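Pyridine synthase TbtD (Thermobispora bispora, PDB 5WA4) probably catalyses the formal [4+2] aza-cycloaddition that builds the pyridine ring of the thiopeptide thiomuracin, binding the leader peptide of its precursor. Local coordinates at residues E[10-15]-E[124-129]; E[39-44]-E[58-63]; E[48-53]-E[108-113]; E[30-35]-E[76-81]. One frame throughout, in Å; residues are numbered along the deposited sequence. Where two conformers were deposited one is given.

Contact 1: E[10-15]-E[124-129]; sequences WWRFRV and HAEGER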
loop_
_atom_site.group_PDB
_atom_site.type_symbol
_atom_site.label_atom_id
_atom_site.label_comp_id
_atom_site.label_asym_id
_atom_site.label_seq_id
_atom_site.Cartn_x
_atom_site.Cartn_y
_atom_site.Cartn_z
ATOM N N TRP E 10 -39.757 -3.350 19.653
ATOM C CA TRP E 10 -38.671 -3.369 20.630
ATOM C C TRP E 10 -38.585 -2.064 21.394
ATOM O O TRP E 10 -38.321 -1.018 20.801
ATOM C CB TRP E 10 -37.331 -3.625 19.950
ATOM C CG TRP E 10 -37.085 -5.044 19.618
ATOM C CD1 TRP E 10 -37.036 -5.594 18.373
ATOM C CD2 TRP E 10 -36.840 -6.109 20.538
ATOM N NE1 TRP E 10 -36.774 -6.936 18.460
ATOM C CE2 TRP E 10 -36.646 -7.280 19.788
ATOM C CE3 TRP E 10 -36.751 -6.188 21.934
ATOM C CZ2 TRP E 10 -36.384 -8.518 20.371
ATOM C CZ3 TRP E 10 -36.490 -7.410 22.517
ATOM C CH2 TRP E 10 -36.313 -8.563 21.739
ATOM N N TRP E 11 -38.796 -2.135 22.706
ATOM C CA TRP E 11 -38.716 -0.958 23.557
ATOM C C TRP E 11 -37.373 -0.890 24.287
ATOM O O TRP E 11 -36.772 -1.921 24.615
ATOM C CB TRP E 11 -39.865 -0.953 24.562
ATOM C CG TRP E 11 -41.221 -0.958 23.925
ATOM C CD1 TRP E 11 -42.064 -2.028 23.778
ATOM C CD2 TRP E 11 -41.890 0.164 23.327
ATOM N NE1 TRP E 11 -43.219 -1.636 23.138
ATOM C CE2 TRP E 11 -43.135 -0.295 22.853
ATOM C CE3 TRP E 11 -41.554 1.511 23.149
ATOM C CZ2 TRP E 11 -44.044 0.546 22.217
ATOM C CZ3 TRP E 11 -42.457 2.341 22.515
ATOM C CH2 TRP E 11 -43.687 1.856 22.056
ATOM N N ARG E 12 -36.914 0.330 24.554
ATOM C CA ARG E 12 -35.599 0.536 25.150
ATOM C C ARG E 12 -35.649 1.174 26.533
ATOM O O ARG E 12 -36.443 2.077 26.793
ATOM C CB ARG E 12 -34.739 1.396 24.232
ATOM C CG ARG E 12 -34.420 0.748 22.914
ATOM C CD ARG E 12 -33.549 1.650 22.070
ATOM N NE ARG E 12 -34.289 2.796 21.558
ATOM C CZ ARG E 12 -33.718 3.807 20.919
ATOM N NH1 ARG E 12 -32.405 3.800 20.724
ATOM N NH2 ARG E 12 -34.451 4.818 20.474
ATOM N N PHE E 13 -34.777 0.698 27.416
ATOM C CA PHE E 13 -34.622 1.305 28.727
ATOM C C PHE E 13 -33.151 1.550 29.028
ATOM O O PHE E 13 -32.294 0.740 28.666
ATOM C CB PHE E 13 -35.253 0.419 29.802
ATOM C CG PHE E 13 -36.757 0.506 29.845
ATOM C CD1 PHE E 13 -37.383 1.596 30.426
ATOM C CD2 PHE E 13 -37.542 -0.492 29.291
ATOM C CE1 PHE E 13 -38.766 1.685 30.460
ATOM C CE2 PHE E 13 -38.924 -0.408 29.326
ATOM C CZ PHE E 13 -39.535 0.683 29.907
ATOM N N ARG E 14 -32.864 2.676 29.679
ATOM C CA ARG E 14 -31.513 2.984 30.118
ATOM C C ARG E 14 -31.395 2.998 31.657
ATOM O O ARG E 14 -32.024 3.824 32.320
ATOM C CB ARG E 14 -31.063 4.331 29.558
ATOM C CG ARG E 14 -29.573 4.576 29.787
ATOM C CD ARG E 14 -29.112 6.006 29.590
ATOM N NE ARG E 14 -27.771 6.172 30.150
ATOM C CZ ARG E 14 -26.638 6.108 29.451
ATOM N NH1 ARG E 14 -26.673 5.887 28.142
ATOM N NH2 ARG E 14 -25.469 6.267 30.058
ATOM N N VAL E 15 -30.583 2.096 32.212
ATOM C CA VAL E 15 -30.293 2.062 33.649
ATOM C C VAL E 15 -28.850 2.462 33.990
ATOM O O VAL E 15 -27.945 1.637 33.868
ATOM C CB VAL E 15 -30.511 0.648 34.221
ATOM C CG1 VAL E 15 -30.387 0.659 35.740
ATOM C CG2 VAL E 15 -31.843 0.090 33.762
ATOM N N HIS E 124 -34.124 5.709 32.652
ATOM C CA HIS E 124 -34.747 6.464 31.575
ATOM C C HIS E 124 -35.367 5.502 30.567
ATOM O O HIS E 124 -34.738 4.521 30.155
ATOM C CB HIS E 124 -33.731 7.376 30.891
ATOM C CG HIS E 124 -32.975 8.252 31.834
ATOM N ND1 HIS E 124 -33.368 9.543 32.129
ATOM C CD2 HIS E 124 -31.852 8.024 32.557
ATOM C CE1 HIS E 124 -32.516 10.073 32.989
ATOM N NE2 HIS E 124 -31.586 9.174 33.265
ATOM N N ALA E 125 -36.616 5.768 30.204
ATOM C CA ALA E 125 -37.280 5.033 29.143
ATOM C C ALA E 125 -36.901 5.711 27.833
ATOM O O ALA E 125 -37.047 6.932 27.708
ATOM C CB ALA E 125 -38.788 5.018 29.349
ATOM N N GLU E 126 -36.387 4.933 26.877
ATOM C CA GLU E 126 -35.763 5.506 25.682
ATOM C C GLU E 126 -36.612 5.314 24.428
ATOM O O GLU E 126 -36.266 5.802 23.348
ATOM C CB GLU E 126 -34.349 4.919 25.465
ATOM C CG GLU E 126 -33.248 5.518 26.382
ATOM C CD GLU E 126 -31.835 5.057 26.030
ATOM O OE1 GLU E 126 -31.680 4.016 25.362
ATOM O OE2 GLU E 126 -30.870 5.745 26.409
ATOM N N GLY E 127 -37.738 4.631 24.569
ATOM C CA GLY E 127 -38.631 4.458 23.441
ATOM C C GLY E 127 -38.124 3.337 22.569
ATOM O O GLY E 127 -37.247 2.587 22.964
ATOM N N GLU E 128 -38.650 3.253 21.358
ATOM C CA GLU E 128 -38.468 2.076 20.527
ATOM C C GLU E 128 -37.409 2.180 19.430
ATOM O O GLU E 128 -37.148 3.260 18.904
ATOM C CB GLU E 128 -39.804 1.747 19.890
ATOM C CG GLU E 128 -40.396 2.951 19.201
ATOM C CD GLU E 128 -41.763 2.679 18.646
ATOM O OE1 GLU E 128 -41.851 2.205 17.496
ATOM O OE2 GLU E 128 -42.747 2.941 19.366
ATOM N N ARG E 129 -36.807 1.040 19.097
ATOM C CA ARG E 129 -35.910 0.941 17.953
ATOM C C ARG E 129 -36.658 1.406 16.713
ATOM O O ARG E 129 -37.830 1.068 16.556
ATOM C CB ARG E 129 -35.415 -0.495 17.770
ATOM C CG ARG E 129 -34.565 -1.015 18.913
ATOM C CD ARG E 129 -33.628 -2.098 18.423
ATOM N NE ARG E 129 -32.740 -1.584 17.389
ATOM C CZ ARG E 129 -31.802 -2.301 16.786
ATOM N NH1 ARG E 129 -31.621 -3.572 17.123
ATOM N NH2 ARG E 129 -31.041 -1.745 15.853
#

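Contact 2: E[39-44]-E[58-63]; sequences AQAPMA and IYVSTT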
loop_
_atom_site.group_PDB
_atom_site.type_symbol
_atom_site.label_atom_id
_atom_site.label_comp_id
_atom_site.label_asym_id
_atom_site.label_seq_id
_atom_site.Cartn_x
_atom_site.Cartn_y
_atom_site.Cartn_z
ATOM N N ALA E 39 -44.647 -14.060 31.821
ATOM C CA ALA E 39 -45.773 -14.725 31.178
ATOM C C ALA E 39 -46.253 -13.864 30.010
ATOM O O ALA E 39 -46.695 -14.376 28.976
ATOM C CB ALA E 39 -46.899 -14.967 32.166
ATOM N N GLN E 40 -46.133 -12.549 30.180
ATOM C CA GLN E 40 -46.690 -11.580 29.247
ATOM C C GLN E 40 -45.674 -11.153 28.179
ATOM O O GLN E 40 -46.030 -10.939 27.008
ATOM C CB GLN E 40 -47.195 -10.353 30.010
ATOM C CG GLN E 40 -48.242 -10.649 31.091
ATOM C CD GLN E 40 -47.649 -11.296 32.357
ATOM O OE1 GLN E 40 -46.519 -10.993 32.760
ATOM N NE2 GLN E 40 -48.419 -12.184 32.989
ATOM N N ALA E 41 -44.412 -11.020 28.588
ATOM C CA ALA E 41 -43.344 -10.613 27.678
ATOM C C ALA E 41 -42.101 -11.465 27.862
ATOM O O ALA E 41 -41.123 -11.017 28.456
ATOM C CB ALA E 41 -43.009 -9.171 27.888
ATOM N N PRO E 42 -42.127 -12.702 27.351
ATOM C CA PRO E 42 -40.987 -13.624 27.507
ATOM C C PRO E 42 -39.746 -13.174 26.742
ATOM O O PRO E 42 -38.652 -13.728 26.923
ATOM C CB PRO E 42 -41.521 -14.947 26.941
ATOM C CG PRO E 42 -42.611 -14.526 25.963
ATOM C CD PRO E 42 -43.243 -13.311 26.602
ATOM N N MET E 43 -39.926 -12.164 25.901
ATOM C CA MET E 43 -38.896 -11.758 24.970
ATOM C C MET E 43 -38.130 -10.533 25.470
ATOM O O MET E 43 -38.473 -9.379 25.166
ATOM C CB MET E 43 -39.521 -11.481 23.608
ATOM C CG MET E 43 -38.567 -11.661 22.443
ATOM S SD MET E 43 -38.093 -13.374 22.219
ATOM C CE MET E 43 -36.917 -13.200 20.879
ATOM N N ALA E 44 -37.081 -10.785 26.235
ATOM C CA ALA E 44 -36.296 -9.693 26.773
ATOM C C ALA E 44 -34.802 -10.017 26.805
ATOM O O ALA E 44 -34.396 -11.192 26.776
ATOM C CB ALA E 44 -36.791 -9.343 28.154
ATOM N N ILE E 58 -31.745 -2.090 28.507
ATOM C CA ILE E 58 -32.770 -3.143 28.541
ATOM C C ILE E 58 -33.686 -3.110 27.299
ATOM O O ILE E 58 -34.234 -2.063 26.919
ATOM C CB ILE E 58 -33.640 -3.064 29.822
ATOM C CG1 ILE E 58 -32.797 -3.390 31.059
ATOM C CG2 ILE E 58 -34.805 -4.054 29.748
ATOM C CD1 ILE E 58 -33.380 -2.862 32.324
ATOM N N TYR E 59 -33.833 -4.270 26.668
ATOM C CA TYR E 59 -34.723 -4.400 25.525
ATOM C C TYR E 59 -35.843 -5.370 25.860
ATOM O O TYR E 59 -35.577 -6.499 26.248
ATOM C CB TYR E 59 -33.951 -4.892 24.299
ATOM C CG TYR E 59 -32.786 -4.006 23.899
ATOM C CD1 TYR E 59 -32.978 -2.881 23.110
ATOM C CD2 TYR E 59 -31.494 -4.293 24.332
ATOM C CE1 TYR E 59 -31.908 -2.075 22.750
ATOM C CE2 TYR E 59 -30.425 -3.499 23.983
ATOM C CZ TYR E 59 -30.631 -2.392 23.192
ATOM O OH TYR E 59 -29.554 -1.604 22.845
ATOM N N VAL E 60 -37.092 -4.928 25.735
ATOM C CA VAL E 60 -38.234 -5.844 25.838
ATOM C C VAL E 60 -39.178 -5.672 24.639
ATOM O O VAL E 60 -39.412 -4.553 24.169
ATOM C CB VAL E 60 -39.025 -5.636 27.140
ATOM C CG1 VAL E 60 -39.975 -6.805 27.371
ATOM C CG2 VAL E 60 -38.081 -5.506 28.316
ATOM N N SER E 61 -39.710 -6.773 24.116
ATOM C CA SER E 61 -40.598 -6.637 22.961
ATOM C C SER E 61 -42.028 -7.054 23.257
ATOM O O SER E 61 -42.333 -8.242 23.387
ATOM C CB SER E 61 -40.069 -7.428 21.757
ATOM O OG SER E 61 -39.929 -8.796 22.046
ATOM N N THR E 62 -42.885 -6.044 23.376
ATOM C CA THR E 62 -44.334 -6.208 23.437
ATOM C C THR E 62 -44.999 -4.985 22.830
ATOM O O THR E 62 -44.340 -4.170 22.194
ATOM C CB THR E 62 -44.856 -6.408 24.883
ATOM O OG1 THR E 62 -43.993 -5.729 25.804
ATOM C CG2 THR E 62 -44.970 -7.888 25.239
ATOM N N THR E 63 -46.307 -4.866 23.035
ATOM C CA THR E 63 -47.078 -3.702 22.597
ATOM C C THR E 63 -46.955 -2.550 23.574
ATOM O O THR E 63 -46.365 -2.703 24.639
ATOM C CB THR E 63 -48.554 -4.040 22.462
ATOM O OG1 THR E 63 -48.980 -4.737 23.641
ATOM C CG2 THR E 63 -48.775 -4.919 21.239
#

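Contact 3: E[48-53]-E[108-113]; sequences RHWRRG and EGEDGP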
loop_
_atom_site.group_PDB
_atom_site.type_symbol
_atom_site.label_atom_id
_atom_site.label_comp_id
_atom_site.label_asym_id
_atom_site.label_seq_id
_atom_site.Cartn_x
_atom_site.Cartn_y
_atom_site.Cartn_z
ATOM N N ARG E 48 -24.626 -4.410 28.365
ATOM C CA ARG E 48 -23.792 -3.357 28.944
ATOM C C ARG E 48 -23.253 -2.440 27.867
ATOM O O ARG E 48 -22.964 -2.889 26.760
ATOM C CB ARG E 48 -22.616 -3.940 29.716
ATOM C CG ARG E 48 -22.975 -5.093 30.575
ATOM C CD ARG E 48 -21.749 -5.756 31.076
ATOM N NE ARG E 48 -22.083 -6.918 31.891
ATOM C CZ ARG E 48 -21.460 -7.243 33.020
ATOM N NH1 ARG E 48 -20.511 -6.455 33.486
ATOM N NH2 ARG E 48 -21.796 -8.340 33.696
ATOM N N HIS E 49 -23.099 -1.168 28.203
ATOM C CA HIS E 49 -22.436 -0.202 27.337
ATOM C C HIS E 49 -21.809 0.963 28.150
ATOM O O HIS E 49 -22.227 1.244 29.279
ATOM C CB HIS E 49 -23.414 0.366 26.305
ATOM C CG HIS E 49 -22.738 0.960 25.110
ATOM N ND1 HIS E 49 -22.414 2.297 25.027
ATOM C CD2 HIS E 49 -22.302 0.393 23.958
ATOM C CE1 HIS E 49 -21.815 2.531 23.870
ATOM N NE2 HIS E 49 -21.737 1.393 23.202
ATOM N N TRP E 50 -20.850 1.651 27.518
ATOM C CA TRP E 50 -20.008 2.679 28.111
ATOM C C TRP E 50 -20.483 4.118 27.972
ATOM O O TRP E 50 -20.058 4.987 28.731
ATOM C CB TRP E 50 -18.605 2.605 27.506
ATOM C CG TRP E 50 -18.561 2.639 25.997
ATOM C CD1 TRP E 50 -18.557 1.565 25.162
ATOM C CD2 TRP E 50 -18.511 3.808 25.144
ATOM N NE1 TRP E 50 -18.512 1.974 23.854
ATOM C CE2 TRP E 50 -18.484 3.335 23.808
ATOM C CE3 TRP E 50 -18.490 5.187 25.380
ATOM C CZ2 TRP E 50 -18.439 4.206 22.710
ATOM C CZ3 TRP E 50 -18.441 6.047 24.284
ATOM C CH2 TRP E 50 -18.415 5.550 22.965
ATOM N N ARG E 51 -21.338 4.384 26.997
ATOM C CA ARG E 51 -21.554 5.758 26.589
ATOM C C ARG E 51 -22.355 6.548 27.605
ATOM O O ARG E 51 -23.420 6.111 28.048
ATOM C CB ARG E 51 -22.241 5.794 25.230
ATOM C CG ARG E 51 -21.950 7.042 24.442
ATOM C CD ARG E 51 -22.851 7.115 23.244
ATOM N NE ARG E 51 -23.997 7.999 23.408
ATOM C CZ ARG E 51 -25.188 7.735 22.894
ATOM N NH1 ARG E 51 -25.356 6.606 22.224
ATOM N NH2 ARG E 51 -26.206 8.581 23.062
ATOM N N ARG E 52 -21.826 7.712 27.961
ATOM C CA ARG E 52 -22.417 8.576 28.980
ATOM C C ARG E 52 -22.433 7.903 30.350
ATOM O O ARG E 52 -23.279 8.217 31.188
ATOM C CB ARG E 52 -23.833 8.982 28.580
ATOM C CG ARG E 52 -23.907 9.617 27.218
ATOM C CD ARG E 52 -24.867 10.781 27.248
ATOM N NE ARG E 52 -26.201 10.345 27.647
ATOM C CZ ARG E 52 -27.124 11.161 28.141
ATOM N NH1 ARG E 52 -26.827 12.458 28.311
ATOM N NH2 ARG E 52 -28.323 10.682 28.484
ATOM N N GLY E 53 -21.507 6.969 30.563
ATOM C CA GLY E 53 -21.351 6.319 31.848
ATOM C C GLY E 53 -21.822 4.883 31.839
ATOM O O GLY E 53 -22.893 4.596 31.295
ATOM N N GLU E 108 -16.461 1.981 17.170
ATOM C CA GLU E 108 -17.736 1.258 17.135
ATOM C C GLU E 108 -18.781 2.034 16.349
ATOM O O GLU E 108 -19.933 1.635 16.298
ATOM C CB GLU E 108 -18.286 0.984 18.564
ATOM C CG GLU E 108 -17.288 0.544 19.631
ATOM C CD GLU E 108 -17.968 0.114 20.963
ATOM O OE1 GLU E 108 -19.167 0.452 21.168
ATOM O OE2 GLU E 108 -17.298 -0.552 21.808
ATOM N N GLY E 109 -18.378 3.164 15.782
ATOM C CA GLY E 109 -19.303 4.113 15.179
ATOM C C GLY E 109 -20.528 4.318 16.041
ATOM O O GLY E 109 -21.552 3.700 15.781
ATOM N N GLU E 110 -20.450 5.166 17.068
ATOM C CA GLU E 110 -21.518 5.138 18.064
ATOM C C GLU E 110 -22.611 6.181 17.887
ATOM O O GLU E 110 -23.793 5.824 17.864
ATOM C CB GLU E 110 -20.943 5.251 19.474
ATOM C CG GLU E 110 -22.000 5.473 20.563
ATOM C CD GLU E 110 -23.022 4.340 20.725
ATOM O OE1 GLU E 110 -22.842 3.257 20.127
ATOM O OE2 GLU E 110 -24.018 4.539 21.463
ATOM N N ASP E 111 -22.231 7.446 17.791
ATOM C CA ASP E 111 -23.203 8.546 17.614
ATOM C C ASP E 111 -24.023 8.829 18.864
ATOM O O ASP E 111 -24.713 7.959 19.399
ATOM C CB ASP E 111 -24.175 8.278 16.454
ATOM C CG ASP E 111 -23.589 8.611 15.114
ATOM O OD1 ASP E 111 -22.653 9.436 15.054
ATOM O OD2 ASP E 111 -24.056 8.022 14.115
ATOM N N GLY E 112 -23.969 10.083 19.283
ATOM C CA GLY E 112 -24.681 10.550 20.452
ATOM C C GLY E 112 -23.695 11.336 21.287
ATOM O O GLY E 112 -22.490 11.285 21.029
ATOM N N PRO E 113 -24.197 12.088 22.269
ATOM C CA PRO E 113 -23.294 12.774 23.190
ATOM C C PRO E 113 -22.388 11.791 23.897
ATOM O O PRO E 113 -22.817 10.675 24.169
ATOM C CB PRO E 113 -24.248 13.451 24.166
ATOM C CG PRO E 113 -25.462 13.728 23.326
ATOM C CD PRO E 113 -25.593 12.511 22.448
#

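Contact 4: E[30-35]-E[76-81]; sequences VRPAFA and EHVVGG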
loop_
_atom_site.group_PDB
_atom_site.type_symbol
_atom_site.label_atom_id
_atom_site.label_comp_id
_atom_site.label_asym_id
_atom_site.label_seq_id
_atom_site.Cartn_x
_atom_site.Cartn_y
_atom_site.Cartn_z
ATOM N N VAL E 30 -32.487 -6.557 37.842
ATOM C CA VAL E 30 -33.011 -6.711 36.494
ATOM C C VAL E 30 -33.706 -8.059 36.302
ATOM O O VAL E 30 -34.834 -8.099 35.815
ATOM C CB VAL E 30 -31.905 -6.523 35.435
ATOM C CG1 VAL E 30 -32.426 -6.925 34.061
ATOM C CG2 VAL E 30 -31.437 -5.071 35.416
ATOM N N ARG E 31 -33.056 -9.152 36.693
ATOM C CA ARG E 31 -33.655 -10.481 36.522
ATOM C C ARG E 31 -35.047 -10.613 37.180
ATOM O O ARG E 31 -35.990 -11.051 36.517
ATOM C CB ARG E 31 -32.719 -11.586 37.043
ATOM C CG ARG E 31 -33.431 -12.907 37.311
ATOM C CD ARG E 31 -32.478 -14.076 37.566
ATOM N NE ARG E 31 -31.766 -13.952 38.830
ATOM C CZ ARG E 31 -31.090 -14.951 39.392
ATOM N NH1 ARG E 31 -31.070 -16.144 38.789
ATOM N NH2 ARG E 31 -30.445 -14.764 40.553
ATOM N N PRO E 32 -35.187 -10.235 38.470
ATOM C CA PRO E 32 -36.541 -10.238 39.046
ATOM C C PRO E 32 -37.594 -9.464 38.232
ATOM O O PRO E 32 -38.699 -9.971 38.059
ATOM C CB PRO E 32 -36.332 -9.573 40.408
ATOM C CG PRO E 32 -34.947 -9.937 40.777
ATOM C CD PRO E 32 -34.170 -9.915 39.495
ATOM N N ALA E 33 -37.264 -8.268 37.753
ATOM C CA ALA E 33 -38.204 -7.487 36.955
ATOM C C ALA E 33 -38.645 -8.286 35.728
ATOM O O ALA E 33 -39.806 -8.228 35.321
ATOM C CB ALA E 33 -37.584 -6.164 36.539
ATOM N N PHE E 34 -37.708 -9.052 35.169
ATOM C CA PHE E 34 -37.951 -9.853 33.973
ATOM C C PHE E 34 -38.895 -11.008 34.260
ATOM O O PHE E 34 -39.752 -11.330 33.435
ATOM C CB PHE E 34 -36.639 -10.406 33.396
ATOM C CG PHE E 34 -35.928 -9.466 32.452
ATOM C CD1 PHE E 34 -36.149 -8.093 32.503
ATOM C CD2 PHE E 34 -35.028 -9.963 31.519
ATOM C CE1 PHE E 34 -35.486 -7.230 31.632
ATOM C CE2 PHE E 34 -34.363 -9.114 30.650
ATOM C CZ PHE E 34 -34.591 -7.741 30.701
ATOM N N ALA E 35 -38.724 -11.646 35.417
ATOM C CA ALA E 35 -39.613 -12.740 35.811
ATOM C C ALA E 35 -41.015 -12.187 36.092
ATOM O O ALA E 35 -42.030 -12.844 35.813
ATOM C CB ALA E 35 -39.065 -13.471 37.023
ATOM N N GLU E 76 -39.718 -0.109 37.032
ATOM C CA GLU E 76 -39.589 0.970 38.006
ATOM C C GLU E 76 -39.701 0.461 39.449
ATOM O O GLU E 76 -39.037 0.975 40.348
ATOM C CB GLU E 76 -40.631 2.055 37.750
ATOM C CG GLU E 76 -40.712 3.117 38.848
ATOM C CD GLU E 76 -39.350 3.654 39.282
ATOM O OE1 GLU E 76 -38.507 3.912 38.394
ATOM O OE2 GLU E 76 -39.121 3.800 40.512
ATOM N N HIS E 77 -40.509 -0.565 39.682
ATOM C CA HIS E 77 -40.632 -1.068 41.045
ATOM C C HIS E 77 -39.432 -1.934 41.454
ATOM O O HIS E 77 -38.787 -1.662 42.472
ATOM C CB HIS E 77 -41.939 -1.854 41.228
ATOM C CG HIS E 77 -42.183 -2.301 42.639
ATOM N ND1 HIS E 77 -42.172 -1.429 43.710
ATOM C CD2 HIS E 77 -42.450 -3.525 43.155
ATOM C CE1 HIS E 77 -42.413 -2.100 44.822
ATOM N NE2 HIS E 77 -42.589 -3.372 44.514
ATOM N N VAL E 78 -39.125 -2.962 40.668
ATOM C CA VAL E 78 -38.092 -3.921 41.057
ATOM C C VAL E 78 -36.680 -3.409 40.764
ATOM O O VAL E 78 -35.764 -3.653 41.550
ATOM C CB VAL E 78 -38.281 -5.279 40.347
ATOM C CG1 VAL E 78 -37.170 -6.262 40.741
ATOM C CG2 VAL E 78 -39.654 -5.844 40.640
ATOM N N VAL E 79 -36.497 -2.708 39.639
ATOM C CA VAL E 79 -35.186 -2.132 39.317
ATOM C C VAL E 79 -34.985 -0.883 40.160
ATOM O O VAL E 79 -33.970 -0.754 40.837
ATOM C CB VAL E 79 -35.013 -1.787 37.803
ATOM C CG1 VAL E 79 -33.642 -1.218 37.536
ATOM C CG2 VAL E 79 -35.209 -3.018 36.950
ATOM N N GLY E 80 -35.957 0.025 40.142
ATOM C CA GLY E 80 -35.899 1.215 40.980
ATOM C C GLY E 80 -35.700 0.857 42.447
ATOM O O GLY E 80 -35.084 1.612 43.206
ATOM N N GLY E 81 -36.215 -0.314 42.830
ATOM C CA GLY E 81 -36.052 -0.845 44.169
ATOM C C GLY E 81 -34.621 -1.222 44.487
ATOM O O GLY E 81 -34.160 -1.047 45.621
#

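Contact 1: E[10-15]-E[124-129]
The indole of Trp11 and the carboxylate of Glu128 run side by side with their planes 83° apart, and OE2 of Glu128 approaches CH2 of Trp11 obliquely, 3.0 Å away. The ring of Phe13 also meets Ala125 obliquely, its CE1 3.5 Å from the methyl CB of that small residue. The Arg12 guanidinium has Gly127 O at its edge, near its plane, and the His124 imidazole has Arg14 O at its edge. These residues pair strand 9-16 with strand 123-128 at one border of a four-stranded antiparallel sheet, the sheet of a ferredoxin-like βαββαβ fold. Trp11, Phe13, Ala125 and Glu128 share one face; Trp11 and Phe13 pack on helix 64-85, as suits large rings, while Glu128 also bridges to Arg9 and Trp11 NE1 bonds to Thr62 O. Farther along, Arg14 N gives a straight bond to His124 O (2.7 Å, 175°), and His124 N returns one to Arg14 O at 2.8 Å. Glycine suits position 127, where phi is positive. Because the Arg12 chain bends at chi3 (-72°), NE turns back to Gly127 O at 3.3 Å, while Arg12 N reaches that oxygen from the opposite face of the carbonyl plane by a bent bond of 2.8 Å.

Contact 2: E[39-44]-E[58-63]
Ser61 has OG set between its backbone N and carbonyl carbon (chi1 59°), which swings the hydroxyl against Met43, and Val60 has CG1 anti to its backbone N (chi1 -166°), which spreads its two methyls toward two different alanines. CG1 of Val60 lies 3.9 Å from CB of Ala41, while CG2 of Val60 lies 4.1 Å from CB of Ala44. Here the loop following helix 22-35 joins the sheet of the ferredoxin-like fold: Ala44 opens strand 44-49 and faces Val60 of strand 55-62 as an antiparallel non-hydrogen-bonded pair. One residue before it, Met43 O receives the backbone N of Ser61 at 3.1 Å, the donor standing almost in line with the carbonyl. The hydroxyl OG of Ser61 adds a weak second bond to Met43 O at 3.5 Å. Ala44 CA also comes 3.3 Å from Tyr59 O in a CA-H...O contact. Farther back, Ala41 CB rests on CG2 of Thr62 at 3.5 Å, a touch that small alanine permits. Phe34 touches Ala44 and Phe37 touches Val60, so small and branched apolar groups suit this face, whereas the Met43 side chain leads off to helix 135-159. With one sound hydrogen bond, a weak one and a CA-H...O contact beside methyl packing, the register is probably set mainly by the Ser61 N to Met43 O bond; Ala41 and Ala44 add their methyls to the apolar face where Val60 and Phe34 lie.

Contact 3: E[48-53]-E[108-113]
The tip of the β-hairpin formed by strands 44-49 and 55-62 meets here the loop that follows helix 98-107, a loop whose Asp111 and Pro113 also pack against the bound leader peptide. Trp50 to Gly53 make a type II β turn, with Arg52 at positive phi and glycine in the last place. From this turn Arg51 reaches across, its CG anti to the backbone N (chi1 -153°) and its chain bent at chi3. Its NH1 forms a salt bridge with Glu110 OE2 at 2.6 Å; OE2 lies in the guanidinium plane, and NH1 meets it on the anti side, 18° out of the carboxylate plane. NE of Arg51 gives a second bond, to Pro113 O at 3.0 Å. Over one guanidinium face pass the carbonyl of Asp111 and the bare CA of Gly112, 3.6 Å from Arg51 NH2, an approach made possible by a residue lacking a side chain. Glu108 receives Trp50 NE1 on OE1 at 3.2 Å, from above the carboxylate plane, and His49 NE2 weakly on the same oxygen. The His49 and Trp50 rings also touch, with Trp50 CD1 over the imidazole. At the other ring nitrogen, His49 ND1 accepts Arg51 N at 3.1 Å, tilted 27° from the ring plane.

Contact 4: E[30-35]-E[76-81]
No hydrogen bond joins Pro32 and Ala33 to Val78 and Val79; the shortest sound polar bond nearby runs within helix 22-35, from Ala35 N to Arg31 O at 3.0 Å. What holds the two segments together is apolar contact. Helix 22-35 and helix 64-85 are the two helices of the ferredoxin-like fold, lying side by side over the sheet, and their local axes run antiparallel at 170° and only 8.2 Å apart. Small residues make such closeness possible. Ala33 turns its methyl toward the partner helix, with CB 4.0 Å from CB of Val78 and an equal 4.0 Å from CG2 of Val79, so that one methyl is received by two successive valines. Val78 carries CG1 anti to its backbone N (chi1 179°), which sends this branch to Pro32, whose CB lies 3.4 Å away, and to Ala33 N at 3.6 Å. The proline ring offers a compact apolar surface, and having no N-H it leaves the helix kinked at that point. On the sheet side, Val30 has its CA 4.3 Å from Val79 CG2, and its side chain packs on Phe46. With no charged or hydrogen-bonded pair across it, the interface should depend on shape complementarity and exclusion of water rather than on directed bonds.

The four contacts all lie in one ferredoxin-like domain, with sheet order 44-49, 55-62, 9-16, 123-128. Contact 1 pairs the fourth strand with the first, closing a long chain loop that contains the other three. Contact 2, its centre about 12 Å from that of contact 1, adds the 44-49 end of the sheet, and backbone bonds from Trp11 and Phe13 to strand 55-62 join the two. Contact 4 is the helical layer, where Phe34 packs on Ala44 and Ile58; its centre is about 13 Å from that of contact 2. Contact 3 lies at the far hairpin tip, centres about 24 Å from contacts 2 and 4, tied to contact 1 by Arg14 NH2 and Arg51 O. Thus the end near the leader peptide is separated from the helix pair.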